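Local coordinates for putative uncharacterized protein (Enterobacter cloacae, PDB 4HFK) that is probably a type VI secretion immunity protein that binds and neutralises a partner amidase effector, at residues Q11-R22 against S40-L50; I62-V70 against K82-A91. One frame throughout, in Å; residues are numbered along the deposited sequence. Where two conformers were deposited one is given.

Contact 1: residues Q11-R22 against S40-L50. With SO4 (sulfate ion), chain E.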
loop_
_atom_site.group_PDB
_atom_site.type_symbol
_atom_site.label_atom_id
_atom_site.label_comp_id
_atom_site.label_asym_id
_atom_site.label_seq_id
_atom_site.Cartn_x
_atom_site.Cartn_y
_atom_site.Cartn_z
ATOM N N GLN B 11 4.929 0.428 15.824
ATOM C CA GLN B 11 3.661 -0.262 16.065
ATOM C C GLN B 11 2.511 0.428 15.341
ATOM O O GLN B 11 1.574 -0.225 14.864
ATOM C CB GLN B 11 3.386 -0.366 17.571
ATOM C CG GLN B 11 4.167 -1.514 18.236
ATOM C CD GLN B 11 3.668 -2.885 17.778
ATOM O OE1 GLN B 11 2.463 -3.092 17.627
ATOM N NE2 GLN B 11 4.589 -3.819 17.546
ATOM N N GLN B 12 2.582 1.752 15.252
ATOM C CA GLN B 12 1.564 2.525 14.553
ATOM C C GLN B 12 1.547 2.166 13.076
ATOM O O GLN B 12 0.493 1.889 12.499
ATOM C CB GLN B 12 1.832 4.022 14.716
ATOM C CG GLN B 12 1.821 4.466 16.159
ATOM C CD GLN B 12 0.491 4.192 16.793
ATOM O OE1 GLN B 12 0.366 3.359 17.693
ATOM N NE2 GLN B 12 -0.527 4.887 16.317
ATOM N N GLN B 13 2.728 2.178 12.468
ATOM C CA GLN B 13 2.855 1.852 11.049
ATOM C C GLN B 13 2.427 0.420 10.764
ATOM O O GLN B 13 1.864 0.131 9.705
ATOM C CB GLN B 13 4.303 2.056 10.585
ATOM C CG GLN B 13 4.739 3.518 10.588
ATOM C CD GLN B 13 6.251 3.668 10.581
ATOM O OE1 GLN B 13 6.993 2.678 10.729
ATOM N NE2 GLN B 13 6.719 4.899 10.409
ATOM N N ILE B 14 2.716 -0.478 11.702
ATOM C CA ILE B 14 2.313 -1.878 11.554
ATOM C C ILE B 14 0.783 -1.978 11.453
ATOM O O ILE B 14 0.250 -2.674 10.582
ATOM C CB ILE B 14 2.872 -2.746 12.699
ATOM C CG1 ILE B 14 4.376 -2.982 12.489
ATOM C CG2 ILE B 14 2.159 -4.105 12.762
ATOM C CD1 ILE B 14 5.090 -3.505 13.718
ATOM N N PHE B 15 0.075 -1.249 12.310
ATOM C CA PHE B 15 -1.381 -1.233 12.255
ATOM C C PHE B 15 -1.899 -0.549 10.979
ATOM O O PHE B 15 -2.818 -1.053 10.313
ATOM C CB PHE B 15 -1.964 -0.568 13.509
ATOM C CG PHE B 15 -3.446 -0.778 13.659
ATOM C CD1 PHE B 15 -3.946 -2.018 14.049
ATOM C CD2 PHE B 15 -4.336 0.252 13.408
ATOM C CE1 PHE B 15 -5.305 -2.228 14.186
ATOM C CE2 PHE B 15 -5.709 0.050 13.543
ATOM C CZ PHE B 15 -6.195 -1.189 13.934
ATOM N N GLU B 16 -1.316 0.595 10.630
ATOM C CA GLU B 16 -1.674 1.277 9.379
ATOM C C GLU B 16 -1.522 0.365 8.159
ATOM O O GLU B 16 -2.385 0.332 7.286
ATOM C CB GLU B 16 -0.815 2.535 9.187
ATOM C CG GLU B 16 -1.173 3.668 10.153
ATOM C CD GLU B 16 -0.058 4.704 10.291
ATOM O OE1 GLU B 16 0.983 4.580 9.595
ATOM O OE2 GLU B 16 -0.227 5.637 11.105
ATOM N N ASN B 17 -0.410 -0.351 8.097
ATOM C CA ASN B 17 -0.147 -1.247 6.984
ATOM C C ASN B 17 -1.113 -2.429 6.970
ATOM O O ASN B 17 -1.554 -2.854 5.899
ATOM C CB ASN B 17 1.325 -1.690 6.995
ATOM C CG ASN B 17 2.275 -0.511 6.776
ATOM O OD1 ASN B 17 1.846 0.547 6.307
ATOM N ND2 ASN B 17 3.554 -0.681 7.128
ATOM N N TRP B 18 -1.466 -2.943 8.147
ATOM C CA TRP B 18 -2.538 -3.928 8.223
ATOM C C TRP B 18 -3.808 -3.375 7.579
ATOM O O TRP B 18 -4.410 -4.020 6.705
ATOM C CB TRP B 18 -2.829 -4.361 9.667
ATOM C CG TRP B 18 -3.920 -5.428 9.736
ATOM C CD1 TRP B 18 -3.757 -6.786 9.610
ATOM C CD2 TRP B 18 -5.333 -5.211 9.911
ATOM N NE1 TRP B 18 -4.981 -7.425 9.717
ATOM C CE2 TRP B 18 -5.959 -6.483 9.904
ATOM C CE3 TRP B 18 -6.124 -4.072 10.100
ATOM C CZ2 TRP B 18 -7.345 -6.638 10.058
ATOM C CZ3 TRP B 18 -7.496 -4.229 10.263
ATOM C CH2 TRP B 18 -8.090 -5.508 10.241
ATOM N N VAL B 19 -4.209 -2.181 8.000
ATOM C CA VAL B 19 -5.441 -1.573 7.491
ATOM C C VAL B 19 -5.359 -1.377 5.977
ATOM O O VAL B 19 -6.314 -1.682 5.247
ATOM C CB VAL B 19 -5.743 -0.210 8.160
ATOM C CG1 VAL B 19 -6.907 0.496 7.445
ATOM C CG2 VAL B 19 -6.062 -0.395 9.646
ATOM N N GLN B 20 -4.218 -0.871 5.508
ATOM C CA GLN B 20 -4.043 -0.605 4.079
ATOM C C GLN B 20 -4.095 -1.896 3.261
ATOM O O GLN B 20 -4.796 -1.976 2.249
ATOM C CB GLN B 20 -2.721 0.128 3.817
ATOM C CG GLN B 20 -2.710 0.918 2.495
ATOM C CD GLN B 20 -1.709 0.385 1.482
ATOM O OE1 GLN B 20 -1.152 -0.696 1.657
ATOM N NE2 GLN B 20 -1.472 1.152 0.417
ATOM N N ASN B 21 -3.348 -2.905 3.700
ATOM C CA ASN B 21 -3.285 -4.170 2.971
ATOM C C ASN B 21 -4.654 -4.834 2.931
ATOM O O ASN B 21 -5.072 -5.379 1.909
ATOM C CB ASN B 21 -2.276 -5.122 3.611
ATOM C CG ASN B 21 -0.838 -4.724 3.350
ATOM O OD1 ASN B 21 0.081 -5.467 3.707
ATOM N ND2 ASN B 21 -0.625 -3.549 2.742
ATOM N N ARG B 22 -5.358 -4.782 4.051
ATOM C CA ARG B 22 -6.709 -5.316 4.110
ATOM C C ARG B 22 -7.680 -4.539 3.199
ATOM O O ARG B 22 -8.560 -5.133 2.561
ATOM C CB ARG B 22 -7.205 -5.323 5.550
ATOM C CG ARG B 22 -8.609 -5.823 5.680
ATOM C CD ARG B 22 -8.743 -6.739 6.878
ATOM N NE ARG B 22 -10.113 -7.223 7.002
ATOM C CZ ARG B 22 -10.501 -8.447 6.658
ATOM N NH1 ARG B 22 -9.616 -9.320 6.188
ATOM N NH2 ARG B 22 -11.769 -8.796 6.804
ATOM N N SER B 40 -0.567 -10.915 3.304
ATOM C CA SER B 40 0.297 -9.808 3.691
ATOM C C SER B 40 -0.206 -9.134 4.969
ATOM O O SER B 40 0.574 -8.891 5.902
ATOM C CB SER B 40 0.394 -8.796 2.546
ATOM O OG SER B 40 1.021 -9.389 1.417
ATOM N N ALA B 41 -1.508 -8.858 5.020
ATOM C CA ALA B 41 -2.111 -8.240 6.197
ATOM C C ALA B 41 -1.880 -9.102 7.442
ATOM O O ALA B 41 -1.629 -8.582 8.535
ATOM C CB ALA B 41 -3.614 -8.010 5.967
ATOM N N ALA B 42 -1.953 -10.422 7.283
ATOM C CA ALA B 42 -1.781 -11.315 8.435
ATOM C C ALA B 42 -0.354 -11.272 8.990
ATOM O O ALA B 42 -0.123 -11.635 10.145
ATOM C CB ALA B 42 -2.205 -12.764 8.099
ATOM N N ALA B 43 0.605 -10.837 8.174
ATOM C CA ALA B 43 1.978 -10.684 8.663
ATOM C C ALA B 43 2.081 -9.456 9.561
ATOM O O ALA B 43 2.765 -9.485 10.587
ATOM C CB ALA B 43 2.963 -10.579 7.516
ATOM N N TRP B 44 1.429 -8.365 9.158
ATOM C CA TRP B 44 1.363 -7.176 10.005
ATOM C C TRP B 44 0.596 -7.502 11.286
ATOM O O TRP B 44 0.928 -6.999 12.368
ATOM C CB TRP B 44 0.680 -6.011 9.276
ATOM C CG TRP B 44 1.400 -5.543 8.025
ATOM C CD1 TRP B 44 0.952 -5.635 6.728
ATOM C CD2 TRP B 44 2.687 -4.910 7.961
ATOM N NE1 TRP B 44 1.881 -5.095 5.875
ATOM C CE2 TRP B 44 2.956 -4.646 6.601
ATOM C CE3 TRP B 44 3.632 -4.533 8.922
ATOM C CZ2 TRP B 44 4.144 -4.020 6.175
ATOM C CZ3 TRP B 44 4.815 -3.919 8.501
ATOM C CH2 TRP B 44 5.058 -3.668 7.137
ATOM N N LEU B 45 -0.444 -8.323 11.167
ATOM C CA LEU B 45 -1.224 -8.720 12.341
ATOM C C LEU B 45 -0.334 -9.390 13.376
ATOM O O LEU B 45 -0.370 -9.042 14.556
ATOM C CB LEU B 45 -2.368 -9.676 11.960
ATOM C CG LEU B 45 -3.163 -10.227 13.158
ATOM C CD1 LEU B 45 -4.086 -9.156 13.739
ATOM C CD2 LEU B 45 -3.980 -11.476 12.785
ATOM N N GLU B 46 0.453 -10.367 12.939
ATOM C CA GLU B 46 1.350 -11.084 13.855
ATOM C C GLU B 46 2.326 -10.119 14.533
ATOM O O GLU B 46 2.632 -10.253 15.720
ATOM C CB GLU B 46 2.136 -12.163 13.092
ATOM C CG GLU B 46 3.250 -12.816 13.908
ATOM C CD GLU B 46 2.745 -13.853 14.908
ATOM O OE1 GLU B 46 1.618 -14.365 14.735
ATOM O OE2 GLU B 46 3.484 -14.177 15.861
ATOM N N ALA B 47 2.812 -9.147 13.767
ATOM C CA ALA B 47 3.820 -8.203 14.263
ATOM C C ALA B 47 3.225 -7.213 15.263
ATOM O O ALA B 47 3.905 -6.760 16.184
ATOM C CB ALA B 47 4.458 -7.453 13.106
ATOM N N SER B 48 1.955 -6.877 15.083
ATOM C CA SER B 48 1.293 -5.953 16.004
ATOM C C SER B 48 1.209 -6.533 17.419
ATOM O O SER B 48 1.194 -7.763 17.609
ATOM C CB SER B 48 -0.110 -5.619 15.493
ATOM O OG SER B 48 -0.747 -4.654 16.314
ATOM N N ASN B 49 1.159 -5.644 18.409
ATOM C CA ASN B 49 0.870 -6.047 19.783
ATOM C C ASN B 49 -0.542 -5.673 20.240
ATOM O O ASN B 49 -0.884 -5.834 21.411
ATOM C CB ASN B 49 1.920 -5.460 20.734
ATOM C CG ASN B 49 3.296 -6.071 20.516
ATOM O OD1 ASN B 49 3.417 -7.255 20.190
ATOM N ND2 ASN B 49 4.339 -5.261 20.682
ATOM N N LEU B 50 -1.364 -5.186 19.315
ATOM C CA LEU B 50 -2.718 -4.752 19.661
ATOM C C LEU B 50 -3.670 -5.942 19.829
ATOM O O LEU B 50 -3.469 -6.992 19.211
ATOM C CB LEU B 50 -3.252 -3.783 18.599
ATOM C CG LEU B 50 -2.603 -2.394 18.581
ATOM C CD1 LEU B 50 -3.109 -1.587 17.396
ATOM C CD2 LEU B 50 -2.869 -1.647 19.897
HETATM S S SO4 E . -0.646 8.187 14.938
HETATM O O1 SO4 E . -1.968 8.139 14.296
HETATM O O2 SO4 E . 0.161 7.052 14.451
HETATM O O3 SO4 E . 0.026 9.445 14.589
HETATM O O4 SO4 E . -0.777 8.125 16.395
HETATM O O HOH W 1 0.395 -2.308 16.135
#

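Contact 2: residues I62-V70 against K82-A91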
loop_
_atom_site.group_PDB
_atom_site.type_symbol
_atom_site.label_atom_id
_atom_site.label_comp_id
_atom_site.label_asym_id
_atom_site.label_seq_id
_atom_site.Cartn_x
_atom_site.Cartn_y
_atom_site.Cartn_z
ATOM N N ILE B 62 -13.192 0.219 7.999
ATOM C CA ILE B 62 -12.773 0.032 6.612
ATOM C C ILE B 62 -13.971 -0.105 5.656
ATOM O O ILE B 62 -14.051 0.593 4.636
ATOM C CB ILE B 62 -11.862 -1.207 6.488
ATOM C CG1 ILE B 62 -10.494 -0.927 7.119
ATOM C CG2 ILE B 62 -11.676 -1.604 5.041
ATOM C CD1 ILE B 62 -9.628 -2.161 7.259
ATOM N N VAL B 63 -14.897 -1.004 5.977
ATOM C CA VAL B 63 -16.039 -1.252 5.095
ATOM C C VAL B 63 -16.863 0.028 4.899
ATOM O O VAL B 63 -17.316 0.324 3.787
ATOM C CB VAL B 63 -16.918 -2.416 5.612
ATOM C CG1 VAL B 63 -18.196 -2.531 4.798
ATOM C CG2 VAL B 63 -16.140 -3.733 5.545
ATOM N N SER B 64 -17.013 0.801 5.976
ATOM C CA SER B 64 -17.756 2.050 5.927
ATOM C C SER B 64 -17.036 3.131 5.112
ATOM O O SER B 64 -17.657 3.814 4.295
ATOM C CB SER B 64 -18.029 2.554 7.345
ATOM O OG SER B 64 -18.759 3.772 7.310
ATOM N N LEU B 65 -15.733 3.294 5.334
ATOM C CA LEU B 65 -14.980 4.338 4.635
ATOM C C LEU B 65 -14.773 4.030 3.145
ATOM O O LEU B 65 -14.733 4.945 2.319
ATOM C CB LEU B 65 -13.638 4.610 5.328
ATOM C CG LEU B 65 -13.695 5.375 6.656
ATOM C CD1 LEU B 65 -12.296 5.637 7.204
ATOM C CD2 LEU B 65 -14.434 6.686 6.497
ATOM N N LEU B 66 -14.651 2.744 2.807
ATOM C CA LEU B 66 -14.475 2.326 1.412
ATOM C C LEU B 66 -15.621 2.805 0.518
ATOM O O LEU B 66 -15.444 2.971 -0.691
ATOM C CB LEU B 66 -14.315 0.803 1.300
ATOM C CG LEU B 66 -12.903 0.242 1.504
ATOM C CD1 LEU B 66 -12.898 -1.275 1.411
ATOM C CD2 LEU B 66 -11.922 0.825 0.489
ATOM N N LYS B 67 -16.782 3.054 1.120
ATOM C CA LYS B 67 -17.941 3.532 0.370
ATOM C C LYS B 67 -17.764 4.964 -0.152
ATOM O O LYS B 67 -18.450 5.380 -1.089
ATOM C CB LYS B 67 -19.203 3.433 1.231
ATOM C CG LYS B 67 -19.574 1.997 1.596
ATOM C CD LYS B 67 -20.738 1.963 2.580
ATOM C CE LYS B 67 -21.168 0.522 2.858
ATOM N NZ LYS B 67 -22.301 0.456 3.831
ATOM N N GLN B 68 -16.865 5.722 0.465
ATOM C CA GLN B 68 -16.596 7.082 0.009
ATOM C C GLN B 68 -16.042 7.032 -1.412
ATOM O O GLN B 68 -15.190 6.192 -1.724
ATOM C CB GLN B 68 -15.591 7.768 0.931
ATOM C CG GLN B 68 -16.178 8.291 2.226
ATOM C CD GLN B 68 -15.735 9.714 2.499
ATOM O OE1 GLN B 68 -14.555 10.041 2.368
ATOM N NE2 GLN B 68 -16.683 10.577 2.850
ATOM N N LYS B 69 -16.536 7.912 -2.276
ATOM C CA LYS B 69 -16.064 7.961 -3.656
ATOM C C LYS B 69 -15.064 9.095 -3.836
ATOM O O LYS B 69 -15.335 10.237 -3.456
ATOM C CB LYS B 69 -17.235 8.140 -4.625
ATOM C CG LYS B 69 -18.202 6.960 -4.660
ATOM C CD LYS B 69 -18.967 6.913 -5.977
ATOM N N VAL B 70 -13.900 8.779 -4.391
ATOM C CA VAL B 70 -12.918 9.811 -4.705
ATOM C C VAL B 70 -12.539 9.712 -6.172
ATOM O O VAL B 70 -12.832 8.706 -6.834
ATOM C CB VAL B 70 -11.667 9.716 -3.811
ATOM C CG1 VAL B 70 -12.034 9.994 -2.364
ATOM C CG2 VAL B 70 -11.012 8.343 -3.953
ATOM N N LYS B 82 -7.036 5.651 -1.885
ATOM C CA LYS B 82 -8.032 5.629 -0.805
ATOM C C LYS B 82 -7.648 4.668 0.327
ATOM O O LYS B 82 -7.847 4.978 1.507
ATOM C CB LYS B 82 -9.435 5.281 -1.337
ATOM C CG LYS B 82 -10.543 5.415 -0.279
ATOM C CD LYS B 82 -11.862 4.756 -0.695
ATOM C CE LYS B 82 -12.235 5.048 -2.137
ATOM N NZ LYS B 82 -13.366 4.178 -2.602
ATOM N N CYS B 83 -7.099 3.505 -0.023
ATOM C CA CYS B 83 -6.638 2.563 0.998
ATOM C C CYS B 83 -5.648 3.233 1.973
ATOM O O CYS B 83 -5.681 2.985 3.181
ATOM C CB CYS B 83 -5.986 1.335 0.349
ATOM S SG CYS B 83 -7.123 0.320 -0.673
ATOM N N THR B 84 -4.772 4.090 1.456
ATOM C CA THR B 84 -3.828 4.772 2.335
ATOM C C THR B 84 -4.534 5.857 3.139
ATOM O O THR B 84 -4.256 6.035 4.332
ATOM C CB THR B 84 -2.626 5.348 1.555
ATOM O OG1 THR B 84 -1.817 4.264 1.083
ATOM C CG2 THR B 84 -1.764 6.232 2.458
ATOM N N LEU B 85 -5.461 6.572 2.503
ATOM C CA LEU B 85 -6.203 7.617 3.214
ATOM C C LEU B 85 -6.950 7.007 4.388
ATOM O O LEU B 85 -6.970 7.569 5.488
ATOM C CB LEU B 85 -7.179 8.340 2.279
ATOM C CG LEU B 85 -6.527 9.055 1.092
ATOM C CD1 LEU B 85 -7.546 9.889 0.342
ATOM C CD2 LEU B 85 -5.361 9.937 1.543
ATOM N N ILE B 86 -7.547 5.841 4.155
ATOM C CA ILE B 86 -8.296 5.144 5.192
ATOM C C ILE B 86 -7.384 4.713 6.341
ATOM O O ILE B 86 -7.728 4.897 7.512
ATOM C CB ILE B 86 -9.059 3.922 4.606
ATOM C CG1 ILE B 86 -10.252 4.411 3.777
ATOM C CG2 ILE B 86 -9.536 2.992 5.717
ATOM C CD1 ILE B 86 -10.978 3.310 2.972
ATOM N N ALA B 87 -6.223 4.149 6.010
ATOM C CA ALA B 87 -5.265 3.702 7.027
ATOM C C ALA B 87 -4.841 4.842 7.954
ATOM O O ALA B 87 -4.551 4.632 9.139
ATOM C CB ALA B 87 -4.048 3.080 6.362
ATOM N N ASN B 88 -4.801 6.048 7.405
ATOM C CA ASN B 88 -4.347 7.220 8.143
ATOM C C ASN B 88 -5.471 8.158 8.566
ATOM O O ASN B 88 -5.221 9.326 8.896
ATOM C CB ASN B 88 -3.319 7.985 7.307
ATOM C CG ASN B 88 -2.033 7.209 7.152
ATOM O OD1 ASN B 88 -1.165 7.260 8.023
ATOM N ND2 ASN B 88 -1.918 6.445 6.060
ATOM N N SER B 89 -6.703 7.654 8.569
ATOM C CA SER B 89 -7.852 8.490 8.890
ATOM C C SER B 89 -8.065 8.631 10.394
ATOM O O SER B 89 -7.612 7.785 11.181
ATOM C CB SER B 89 -9.125 7.918 8.256
ATOM O OG SER B 89 -9.516 6.725 8.918
ATOM N N ASP B 90 -8.767 9.698 10.776
ATOM C CA ASP B 90 -9.174 9.918 12.161
ATOM C C ASP B 90 -10.060 8.774 12.668
ATOM O O ASP B 90 -9.994 8.396 13.838
ATOM C CB ASP B 90 -9.926 11.253 12.293
ATOM C CG ASP B 90 -9.003 12.469 12.240
ATOM O OD1 ASP B 90 -7.782 12.314 12.003
ATOM O OD2 ASP B 90 -9.514 13.601 12.432
ATOM N N ALA B 91 -10.884 8.216 11.788
ATOM C CA ALA B 91 -11.769 7.126 12.199
ATOM C C ALA B 91 -11.003 5.869 12.625
ATOM O O ALA B 91 -11.439 5.128 13.504
ATOM C CB ALA B 91 -12.779 6.804 11.096
HETATM O O HOH W 2 -13.286 5.990 -4.957
#

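Contact 1: residues Q11-R22 against S40-L50
Trp44 lies against helix 11-22 with the CB of Asn17 over one face of its indole, 3.5 Å from the centroid of the five-membered ring, a CH-pi contact. CG1 of Ile14 comes up at the ring's edge, 4.0 Å from Trp44 CE3, and CD1 of the same residue reaches the methyl of Ala47. Trp18 has its CG anti to the backbone N (chi1 -178°), which carries CD1 of the indole over to the CB atoms of Ala41 and Leu45. Near the loop, CD1 of Phe15 meets CD1 of Leu50 at 3.5 Å. The polar contacts begin at Asn21, whose OD1 sits in the plane of the Trp44 ring and takes a weak, bent bond from NE1 (2.8 Å). At the other end Gln11 bends at chi2 (-68°), and its amide stacks on that of Asn49, their planes 7° apart, while Asn49 OD1 is held by a basic side chain on the chain of another protein. Gln11 OE1 accepts from Asn49 N at 3.0 Å, NE2 gives a weak bond to Ala47 O, and a water joins OE1 to Ser48 OG. Apolar packing carries the middle of this antiparallel helical hairpin, while Gln11 ties down the backbone where helix 31-47 ends.

Contact 2: residues I62-V70 against K82-A91
Ile86 packs into the angle between Leu65 and Leu66: its CG1 is 3.7 Å from Leu65 CB, while its CD1 turns to the other leucine, 3.6 Å from Leu66 CD2. The Leu66 and Ile86 side chains meet at about a right angle. CG2 of Ile86 looks back up the helix to CG1 of Ile62. Leu65 then extends past it, so that its CD1 touches both Ser89 OG and the methyl of Ala91. Beside this apolar patch Lys82 brings its ammonium group to the chain leaving helix 52-66. Lys82 NZ donates to Gln68 O (2.9 Å), almost in line with the carbonyl, and to Leu66 O (3.1 Å) at a tilt. A bend at chi3 (-44°) turns the end of the lysine toward these oxygens, with Lys82 CE 4.0 Å from Val70 CG2. In this all-helical fold the contact joins the C-terminal part of helix 52-66 and the chain after it to helix 79-87 and the turn that follows, the short axes of 62-66 and 82-87 lying at 130°. Further out, NZ also binds Gln79 OE1 and a water held by Val70 N, which would stabilise its positive charge. Ser89 is placed by its own helix end: OG and N both donate to Ile86 O, and the OG also accepts from Ile92 N. One residue earlier, Asn88 ND2 and N reach Thr84 O from opposite faces of the carbonyl plane, ND2 at 2.9 Å.

Overall arrangement
From the N terminus, helix 11-27 runs out and helix 31-47 returns antiparallel to it, so contact 1 closes the first hairpin. The chain then enters helix 52-66, and after a long loop helix 79-87 comes back to its C-terminal part, where contact 2 closes the second loop. The two loops follow in series, without nesting or crossing, and their centres stand about 16 Å apart on opposite sides of the chain's centre. Helix 11-27 links them: Val19 packs on Ala87, and Gln20 reaches Thr84 in a probable hydrogen bond. Both contacts also touch a second copy of the protein, while the chain of another protein lies against contact 1 and reaches Val70 in contact 2.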